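Local coordinates for putative secreted cystatin (Ixodes scapularis, PDB 4ZM8), which inhibits host cysteine proteinases such as cathepsins L and S, helping the tick suppress the immune response to its saliva and feed successfully, at residues C92-F97 with K104-F109. Numbering follows the deposited sequence.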
loop_
_atom_site.group_PDB
_atom_site.type_symbol
_atom_site.label_atom_id
_atom_site.label_comp_id
_atom_site.label_asym_id
_atom_site.label_seq_id
_atom_site.Cartn_x
_atom_site.Cartn_y
_atom_site.Cartn_z
ATOM N N CYS A 92 3.449 20.526 -4.743
ATOM C CA CYS A 92 3.205 19.371 -3.879
ATOM C C CYS A 92 2.998 18.104 -4.698
ATOM O O CYS A 92 2.396 18.139 -5.769
ATOM C CB CYS A 92 1.971 19.613 -2.995
ATOM S SG CYS A 92 2.145 20.876 -1.699
ATOM N N THR A 93 3.480 16.977 -4.192
ATOM C CA THR A 93 3.239 15.714 -4.877
ATOM C C THR A 93 2.396 14.789 -4.022
ATOM O O THR A 93 2.517 14.767 -2.799
ATOM C CB THR A 93 4.550 14.994 -5.244
ATOM O OG1 THR A 93 5.489 15.939 -5.776
ATOM C CG2 THR A 93 4.279 13.924 -6.283
ATOM N N THR A 94 1.540 14.019 -4.680
ATOM C CA THR A 94 0.672 13.101 -3.981
ATOM C C THR A 94 0.222 11.997 -4.912
ATOM O O THR A 94 0.057 12.222 -6.117
ATOM C CB THR A 94 -0.576 13.825 -3.393
ATOM O OG1 THR A 94 -1.223 12.975 -2.443
ATOM C CG2 THR A 94 -1.582 14.208 -4.485
ATOM N N VAL A 95 0.029 10.802 -4.358
ATOM C CA VAL A 95 -0.572 9.729 -5.130
ATOM C C VAL A 95 -1.985 9.495 -4.642
ATOM O O VAL A 95 -2.252 9.544 -3.448
ATOM C CB VAL A 95 0.205 8.413 -5.031
ATOM C CG1 VAL A 95 -0.286 7.456 -6.114
ATOM C CG2 VAL A 95 1.701 8.650 -5.139
ATOM N N VAL A 96 -2.885 9.241 -5.582
ATOM C CA VAL A 96 -4.267 8.960 -5.278
ATOM C C VAL A 96 -4.649 7.648 -5.924
ATOM O O VAL A 96 -4.773 7.556 -7.149
ATOM C CB VAL A 96 -5.221 10.069 -5.786
ATOM C CG1 VAL A 96 -6.690 9.653 -5.602
ATOM C CG2 VAL A 96 -4.938 11.388 -5.097
ATOM N N PHE A 97 -4.827 6.624 -5.098
ATOM C CA PHE A 97 -5.333 5.353 -5.582
ATOM C C PHE A 97 -6.852 5.382 -5.664
ATOM O O PHE A 97 -7.513 5.967 -4.816
ATOM C CB PHE A 97 -4.894 4.206 -4.681
ATOM C CG PHE A 97 -5.422 2.875 -5.117
ATOM C CD1 PHE A 97 -4.808 2.179 -6.132
ATOM C CD2 PHE A 97 -6.547 2.338 -4.529
ATOM C CE1 PHE A 97 -5.295 0.964 -6.549
ATOM C CE2 PHE A 97 -7.047 1.122 -4.941
ATOM C CZ PHE A 97 -6.414 0.428 -5.952
ATOM N N LYS A 104 -11.433 6.137 -2.973
ATOM C CA LYS A 104 -10.107 6.710 -3.188
ATOM C C LYS A 104 -9.301 6.864 -1.909
ATOM O O LYS A 104 -9.864 7.030 -0.823
ATOM C CB LYS A 104 -10.226 8.082 -3.863
ATOM C CG LYS A 104 -11.307 8.136 -4.916
ATOM C CD LYS A 104 -11.420 9.498 -5.543
ATOM C CE LYS A 104 -12.822 9.734 -6.084
ATOM N NZ LYS A 104 -13.768 10.065 -4.980
ATOM N N SER A 105 -7.977 6.826 -2.054
ATOM C CA SER A 105 -7.060 7.096 -0.952
ATOM C C SER A 105 -6.047 8.142 -1.384
ATOM O O SER A 105 -5.740 8.262 -2.562
ATOM C CB SER A 105 -6.337 5.830 -0.506
ATOM O OG SER A 105 -5.295 5.495 -1.413
ATOM N N VAL A 106 -5.519 8.888 -0.427
ATOM C CA VAL A 106 -4.581 9.964 -0.707
ATOM C C VAL A 106 -3.316 9.788 0.128
ATOM O O VAL A 106 -3.379 9.674 1.345
ATOM C CB VAL A 106 -5.227 11.338 -0.431
ATOM C CG1 VAL A 106 -4.209 12.452 -0.520
ATOM C CG2 VAL A 106 -6.359 11.583 -1.407
ATOM N N SER A 107 -2.169 9.729 -0.538
ATOM C CA SER A 107 -0.902 9.653 0.168
ATOM C C SER A 107 -0.634 11.036 0.716
ATOM O O SER A 107 -1.145 12.021 0.188
ATOM C CB SER A 107 0.230 9.201 -0.752
ATOM O OG SER A 107 0.539 10.199 -1.715
ATOM N N PRO A 108 0.153 11.128 1.787
ATOM C CA PRO A 108 0.366 12.469 2.331
ATOM C C PRO A 108 1.166 13.369 1.377
ATOM O O PRO A 108 2.270 13.020 0.965
ATOM C CB PRO A 108 1.136 12.198 3.632
ATOM C CG PRO A 108 0.820 10.771 3.973
ATOM C CD PRO A 108 0.703 10.075 2.652
ATOM N N PHE A 109 0.572 14.511 1.031
ATOM C CA PHE A 109 1.189 15.558 0.219
ATOM C C PHE A 109 2.647 15.830 0.592
ATOM O O PHE A 109 2.938 16.341 1.681
ATOM C CB PHE A 109 0.379 16.862 0.350
ATOM C CG PHE A 109 -0.772 16.962 -0.602
ATOM C CD1 PHE A 109 -1.630 15.896 -0.791
ATOM C CD2 PHE A 109 -1.007 18.126 -1.301
ATOM C CE1 PHE A 109 -2.694 15.979 -1.665
ATOM C CE2 PHE A 109 -2.074 18.219 -2.179
ATOM C CZ PHE A 109 -2.916 17.135 -2.360
#
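V96 and V106 form a non-hydrogen-bonded pair, and F97 and S105 a hydrogen-bonded one, where 92-97 runs antiparallel to 104-106, their axes at 163°. This is the C-terminal β-hairpin of the cystatin fold, with 104-106 at one edge of the chain's antiparallel sheet and strand 39-68 on the far side of 90-99. S105 N donates to F97 O (2.9 Å), while the return bond from F97 N to S105 O is weak. S107 N donates to V95 O (2.9 Å). At S107 and T94 hydroxyls join the ladder, before T93 bonds backbone to backbone with E110. S107 OG lies between its own backbone N and carbonyl carbon (chi1 69°), which turns it back to accept a nearly straight bond from V95 N at 2.8 Å. T94 OG1 donates to S107 O (2.8 Å) from above the carbonyl plane; S107 is thus held through N, OG and O. On the face of V96 and V106 the two valines lie side by side, CG2 to CG2 at 4.0 Å. The F109 ring lies against C92 and T94, crossing T94 obliquely, with T94 CB and CG2 each 3.5 Å from F109 CE1, and stacks on W30 of the second subunit. The Y25 ring of that subunit receives K104 in a cation-pi contact. The C92-C111 disulfide joins strand 90-99 to the chain following F109; next to that bridge, C92 CB rests 3.7 Å from F109 CD2.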